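Local structure of LipS lipolytic enzyme (Unidentified, 4FBL) at residues Q65-Y79 / T262-L275. The protein is a thermostable lipolytic enzyme of the alpha/beta hydrolase fold that probably hydrolyses ester bonds of lipids through a serine nucleophile. Residues are numbered along the deposited sequence; the frame is centred on the assembly and turned at random.
Sequences QSMRFLAEGFARAGY and TLDNDKELILERSL
Phe69 and Lys267 show how the aliphatic part of a charged residue can serve as an apolar surface. With CG anti to the backbone N (chi1 177°), the phenyl ring extends from helix 68-76 to the start of helix 267-279, where Lys267 CE lies over one face in a CH-pi contact, 4.0 Å from the ring centroid. The ammonium group passes on to a salt bridge with the neighbouring Glu268, NZ to OE2 2.8 Å. Ring atom CE2 meets Leu271 CD2 at 3.7 Å, and an alanine in place of Phe69 would probably leave the lysine methylenes and this methyl without their apolar cover.

Leu271 is a knob in a hole formed by Phe69, Leu70, Gly73 and Phe74; Gly73, with no side chain, lets Leu271 CD1 come to 3.9 Å from its CA. One turn on, Leu275 CD2 packs at the edge of the Phe74 ring, 3.7 Å from Phe74 CD1. The axes of the two short helical segments cross at -36° and come within 10.0 Å at their closest.

At the other end, Thr262 OG1 donates to Ser66 O over 2.6 Å, tilted 34° from the carbonyl plane. A water donates to Ser66 O and to Thr262 O, bridging the loops near the bound spermidine. The chemistry thus changes along the interface: polar bonds join the loops beside the ligand pocket, whereas chiefly apolar packing holds together two neighbouring helices packed on one face of the central sheet.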
loop_
_atom_site.group_PDB
_atom_site.type_symbol
_atom_site.label_atom_id
_atom_site.label_comp_id
_atom_site.label_asym_id
_atom_site.label_seq_id
_atom_site.Cartn_x
_atom_site.Cartn_y
_atom_site.Cartn_z
ATOM N N GLN C 65 7.024 -9.532 23.091
ATOM C CA GLN C 65 6.971 -9.017 24.441
ATOM C C GLN C 65 5.880 -8.000 24.610
ATOM O O GLN C 65 5.318 -7.848 25.715
ATOM C CB GLN C 65 8.329 -8.448 24.909
ATOM C CG GLN C 65 8.445 -6.980 24.748
ATOM C CD GLN C 65 8.007 -6.210 25.917
ATOM O OE1 GLN C 65 7.995 -6.689 27.038
ATOM N NE2 GLN C 65 7.663 -4.998 25.678
ATOM N N SER C 66 5.524 -7.251 23.553
ATOM C CA SER C 66 4.526 -6.217 23.822
ATOM C C SER C 66 3.136 -6.849 23.968
ATOM O O SER C 66 2.201 -6.144 24.456
ATOM C CB SER C 66 4.452 -5.117 22.770
ATOM O OG SER C 66 4.281 -5.677 21.502
ATOM N N MET C 67 3.002 -8.113 23.527
ATOM C CA MET C 67 1.713 -8.828 23.523
ATOM C C MET C 67 1.686 -9.904 24.670
ATOM O O MET C 67 0.683 -10.622 24.825
ATOM C CB MET C 67 1.498 -9.561 22.192
ATOM C CG MET C 67 1.752 -8.728 20.893
ATOM S SD MET C 67 0.711 -7.270 20.937
ATOM C CE MET C 67 -0.987 -7.704 20.771
ATOM N N ARG C 68 2.787 -10.055 25.426
ATOM C CA ARG C 68 2.932 -11.156 26.397
ATOM C C ARG C 68 1.857 -11.179 27.522
ATOM O O ARG C 68 1.225 -12.215 27.770
ATOM C CB ARG C 68 4.363 -11.150 26.973
ATOM C CG ARG C 68 4.794 -12.542 27.515
ATOM C CD ARG C 68 6.335 -12.678 27.772
ATOM N NE ARG C 68 6.950 -13.363 26.612
ATOM C CZ ARG C 68 6.609 -14.597 26.193
ATOM N NH1 ARG C 68 5.659 -15.288 26.845
ATOM N NH2 ARG C 68 7.211 -15.173 25.148
ATOM N N PHE C 69 1.593 -10.045 28.136
ATOM C CA PHE C 69 0.503 -9.890 29.119
ATOM C C PHE C 69 -0.856 -10.420 28.588
ATOM O O PHE C 69 -1.625 -11.090 29.335
ATOM C CB PHE C 69 0.375 -8.462 29.654
ATOM C CG PHE C 69 -0.790 -8.256 30.632
ATOM C CD1 PHE C 69 -0.643 -8.511 32.025
ATOM C CD2 PHE C 69 -2.034 -7.813 30.182
ATOM C CE1 PHE C 69 -1.766 -8.349 32.942
ATOM C CE2 PHE C 69 -3.138 -7.668 31.056
ATOM C CZ PHE C 69 -2.987 -7.912 32.476
ATOM N N LEU C 70 -1.170 -10.144 27.316
ATOM C CA LEU C 70 -2.426 -10.516 26.783
ATOM C C LEU C 70 -2.446 -11.972 26.498
ATOM O O LEU C 70 -3.444 -12.656 26.763
ATOM C CB LEU C 70 -2.654 -9.739 25.473
ATOM C CG LEU C 70 -4.020 -9.517 24.907
ATOM C CD1 LEU C 70 -5.012 -9.120 25.998
ATOM C CD2 LEU C 70 -3.940 -8.393 23.799
ATOM N N ALA C 71 -1.350 -12.431 25.897
ATOM C CA ALA C 71 -1.234 -13.772 25.447
ATOM C C ALA C 71 -1.269 -14.718 26.642
ATOM O O ALA C 71 -1.878 -15.782 26.536
ATOM C CB ALA C 71 0.111 -13.979 24.737
ATOM N N GLU C 72 -0.525 -14.391 27.705
ATOM C CA GLU C 72 -0.535 -15.241 28.927
ATOM C C GLU C 72 -1.941 -15.298 29.530
ATOM O O GLU C 72 -2.370 -16.364 29.963
ATOM C CB GLU C 72 0.276 -14.632 30.068
ATOM C CG GLU C 72 1.576 -14.073 29.727
ATOM C CD GLU C 72 2.667 -15.054 29.955
ATOM O OE1 GLU C 72 2.405 -16.235 29.604
ATOM O OE2 GLU C 72 3.760 -14.628 30.438
ATOM N N GLY C 73 -2.591 -14.135 29.651
ATOM C CA GLY C 73 -3.997 -14.115 29.984
ATOM C C GLY C 73 -4.882 -15.109 29.243
ATOM O O GLY C 73 -5.645 -15.808 29.897
ATOM N N PHE C 74 -4.832 -15.180 27.893
ATOM C CA PHE C 74 -5.629 -16.133 27.174
ATOM C C PHE C 74 -5.159 -17.557 27.487
ATOM O O PHE C 74 -5.975 -18.466 27.484
ATOM C CB PHE C 74 -5.533 -15.966 25.609
ATOM C CG PHE C 74 -5.941 -14.592 25.083
ATOM C CD1 PHE C 74 -7.112 -13.944 25.563
ATOM C CD2 PHE C 74 -5.143 -13.958 24.086
ATOM C CE1 PHE C 74 -7.494 -12.705 25.092
ATOM C CE2 PHE C 74 -5.496 -12.677 23.592
ATOM C CZ PHE C 74 -6.734 -12.040 24.080
ATOM N N ALA C 75 -3.847 -17.786 27.593
ATOM C CA ALA C 75 -3.390 -19.147 27.952
ATOM C C ALA C 75 -3.854 -19.603 29.394
ATOM O O ALA C 75 -4.327 -20.737 29.540
ATOM C CB ALA C 75 -1.908 -19.361 27.760
ATOM N N ARG C 76 -3.757 -18.734 30.401
ATOM C CA ARG C 76 -4.317 -19.067 31.723
ATOM C C ARG C 76 -5.800 -19.307 31.690
ATOM O O ARG C 76 -6.303 -20.011 32.547
ATOM C CB ARG C 76 -4.088 -17.995 32.731
ATOM C CG ARG C 76 -2.691 -17.800 32.959
ATOM C CD ARG C 76 -2.557 -17.001 34.158
ATOM N NE ARG C 76 -1.153 -16.717 34.134
ATOM C CZ ARG C 76 -0.651 -15.561 33.733
ATOM N NH1 ARG C 76 -1.461 -14.537 33.382
ATOM N NH2 ARG C 76 0.665 -15.449 33.718
ATOM N N ALA C 77 -6.520 -18.736 30.723
ATOM C CA ALA C 77 -7.929 -19.021 30.677
ATOM C C ALA C 77 -8.165 -20.364 29.993
ATOM O O ALA C 77 -9.279 -20.868 29.968
ATOM C CB ALA C 77 -8.686 -17.900 30.061
ATOM N N GLY C 78 -7.125 -21.003 29.460
ATOM C CA GLY C 78 -7.343 -22.358 28.930
ATOM C C GLY C 78 -7.346 -22.476 27.431
ATOM O O GLY C 78 -7.334 -23.565 26.892
ATOM N N TYR C 79 -7.331 -21.330 26.718
ATOM C CA TYR C 79 -7.324 -21.328 25.232
ATOM C C TYR C 79 -5.984 -21.827 24.664
ATOM O O TYR C 79 -5.014 -21.616 25.300
ATOM C CB TYR C 79 -7.614 -19.874 24.699
ATOM C CG TYR C 79 -9.026 -19.430 25.125
ATOM C CD1 TYR C 79 -10.152 -20.079 24.613
ATOM C CD2 TYR C 79 -9.208 -18.455 26.107
ATOM C CE1 TYR C 79 -11.452 -19.773 25.061
ATOM C CE2 TYR C 79 -10.541 -18.100 26.529
ATOM C CZ TYR C 79 -11.617 -18.773 26.015
ATOM O OH TYR C 79 -12.893 -18.382 26.392
ATOM N N THR C 262 -1.372 -2.377 25.005
ATOM C CA THR C 262 -1.346 -3.755 25.519
ATOM C C THR C 262 -0.345 -3.825 26.743
ATOM O O THR C 262 -0.222 -4.859 27.424
ATOM C CB THR C 262 -0.869 -4.727 24.452
ATOM O OG1 THR C 262 0.399 -4.271 23.947
ATOM C CG2 THR C 262 -1.880 -4.804 23.297
ATOM N N LEU C 263 0.399 -2.726 26.931
ATOM C CA LEU C 263 1.382 -2.570 28.024
ATOM C C LEU C 263 0.966 -1.503 28.964
ATOM O O LEU C 263 1.578 -1.353 30.015
ATOM C CB LEU C 263 2.745 -2.223 27.438
ATOM C CG LEU C 263 3.893 -3.247 27.265
ATOM C CD1 LEU C 263 3.523 -4.766 27.242
ATOM C CD2 LEU C 263 4.930 -2.871 26.238
ATOM N N ASP C 264 -0.082 -0.767 28.632
ATOM C CA ASP C 264 -0.385 0.567 29.236
ATOM C C ASP C 264 -1.494 0.521 30.349
ATOM O O ASP C 264 -2.000 -0.540 30.688
ATOM C CB ASP C 264 -0.858 1.503 28.106
ATOM C CG ASP C 264 -0.513 2.971 28.348
ATOM O OD1 ASP C 264 -0.384 3.395 29.531
ATOM O OD2 ASP C 264 -0.412 3.737 27.361
ATOM N N ASN C 265 -1.959 1.671 30.818
ATOM C CA ASN C 265 -2.914 1.657 31.936
ATOM C C ASN C 265 -4.126 0.829 31.571
ATOM O O ASN C 265 -4.791 0.313 32.461
ATOM C CB ASN C 265 -3.456 3.054 32.296
ATOM C CG ASN C 265 -2.395 3.960 32.826
ATOM O OD1 ASN C 265 -1.629 3.596 33.725
ATOM N ND2 ASN C 265 -2.299 5.140 32.234
ATOM N N ASP C 266 -4.493 0.743 30.276
ATOM C CA ASP C 266 -5.783 0.072 29.991
ATOM C C ASP C 266 -5.576 -1.392 29.688
ATOM O O ASP C 266 -6.530 -2.057 29.273
ATOM C CB ASP C 266 -6.526 0.722 28.816
ATOM C CG ASP C 266 -7.109 2.071 29.178
ATOM O OD1 ASP C 266 -7.984 2.101 30.068
ATOM O OD2 ASP C 266 -6.744 3.074 28.538
ATOM N N LYS C 267 -4.356 -1.923 29.853
ATOM C CA LYS C 267 -4.126 -3.384 29.502
ATOM C C LYS C 267 -5.111 -4.383 30.126
ATOM O O LYS C 267 -5.559 -5.383 29.511
ATOM C CB LYS C 267 -2.679 -3.801 29.769
ATOM C CG LYS C 267 -2.157 -3.825 31.307
ATOM C CD LYS C 267 -0.655 -4.122 31.310
ATOM C CE LYS C 267 -0.258 -4.669 32.713
ATOM N NZ LYS C 267 -0.719 -3.548 33.638
ATOM N N GLU C 268 -5.442 -4.154 31.401
ATOM C CA GLU C 268 -6.431 -5.026 32.091
ATOM C C GLU C 268 -7.810 -5.060 31.496
ATOM O O GLU C 268 -8.392 -6.154 31.341
ATOM C CB GLU C 268 -6.534 -4.554 33.553
ATOM C CG GLU C 268 -5.288 -4.940 34.388
ATOM C CD GLU C 268 -4.225 -3.845 34.405
ATOM O OE1 GLU C 268 -4.479 -2.723 33.875
ATOM O OE2 GLU C 268 -3.110 -4.176 34.912
ATOM N N LEU C 269 -8.365 -3.884 31.224
ATOM C CA LEU C 269 -9.632 -3.716 30.480
ATOM C C LEU C 269 -9.605 -4.439 29.103
ATOM O O LEU C 269 -10.552 -5.186 28.740
ATOM C CB LEU C 269 -9.902 -2.225 30.289
ATOM C CG LEU C 269 -11.157 -1.869 29.443
ATOM C CD1 LEU C 269 -12.438 -2.250 30.155
ATOM C CD2 LEU C 269 -11.196 -0.378 29.197
ATOM N N ILE C 270 -8.471 -4.322 28.391
ATOM C CA ILE C 270 -8.352 -4.953 27.054
ATOM C C ILE C 270 -8.416 -6.506 27.273
ATOM O O ILE C 270 -9.088 -7.187 26.532
ATOM C CB ILE C 270 -6.978 -4.590 26.343
ATOM C CG1 ILE C 270 -6.934 -3.108 25.975
ATOM C CG2 ILE C 270 -6.769 -5.483 25.056
ATOM C CD1 ILE C 270 -5.488 -2.612 25.605
ATOM N N LEU C 271 -7.712 -7.041 28.270
ATOM C CA LEU C 271 -7.685 -8.524 28.446
ATOM C C LEU C 271 -9.059 -8.966 28.831
ATOM O O LEU C 271 -9.600 -9.982 28.317
ATOM C CB LEU C 271 -6.695 -8.901 29.565
ATOM C CG LEU C 271 -6.596 -10.358 29.967
ATOM C CD1 LEU C 271 -6.372 -11.324 28.770
ATOM C CD2 LEU C 271 -5.551 -10.530 31.038
ATOM N N GLU C 272 -9.612 -8.247 29.819
ATOM C CA GLU C 272 -10.985 -8.647 30.325
ATOM C C GLU C 272 -12.041 -8.633 29.211
ATOM O O GLU C 272 -12.797 -9.583 29.020
ATOM C CB GLU C 272 -11.449 -7.766 31.520
ATOM C CG GLU C 272 -12.667 -8.332 32.258
ATOM C CD GLU C 272 -14.041 -8.185 31.488
ATOM O OE1 GLU C 272 -14.244 -7.173 30.739
ATOM O OE2 GLU C 272 -14.926 -9.105 31.644
ATOM N N ARG C 273 -12.138 -7.528 28.481
ATOM C CA ARG C 273 -13.153 -7.445 27.388
ATOM C C ARG C 273 -12.829 -8.397 26.230
ATOM O O ARG C 273 -13.709 -8.848 25.588
ATOM C CB ARG C 273 -13.286 -5.995 26.872
ATOM C CG ARG C 273 -13.651 -5.078 27.967
ATOM C CD ARG C 273 -15.167 -5.042 28.234
ATOM N NE ARG C 273 -15.663 -3.755 27.715
ATOM C CZ ARG C 273 -16.074 -2.724 28.479
ATOM N NH1 ARG C 273 -16.163 -2.801 29.823
ATOM N NH2 ARG C 273 -16.416 -1.608 27.903
ATOM N N SER C 274 -11.557 -8.669 25.935
ATOM C CA SER C 274 -11.202 -9.601 24.863
ATOM C C SER C 274 -11.607 -10.993 25.306
ATOM O O SER C 274 -12.161 -11.731 24.512
ATOM C CB SER C 274 -9.689 -9.612 24.496
ATOM O OG SER C 274 -9.311 -8.270 24.072
ATOM N N LEU C 275 -11.329 -11.357 26.563
ATOM C CA LEU C 275 -11.762 -12.736 27.084
ATOM C C LEU C 275 -13.295 -12.850 27.038
ATOM O O LEU C 275 -13.860 -13.867 26.571
ATOM C CB LEU C 275 -11.284 -12.892 28.537
ATOM C CG LEU C 275 -9.818 -13.256 28.761
ATOM C CD1 LEU C 275 -9.406 -13.109 30.261
ATOM C CD2 LEU C 275 -9.583 -14.677 28.238
HETATM O O HOH W 1 0.433 -7.365 26.532
#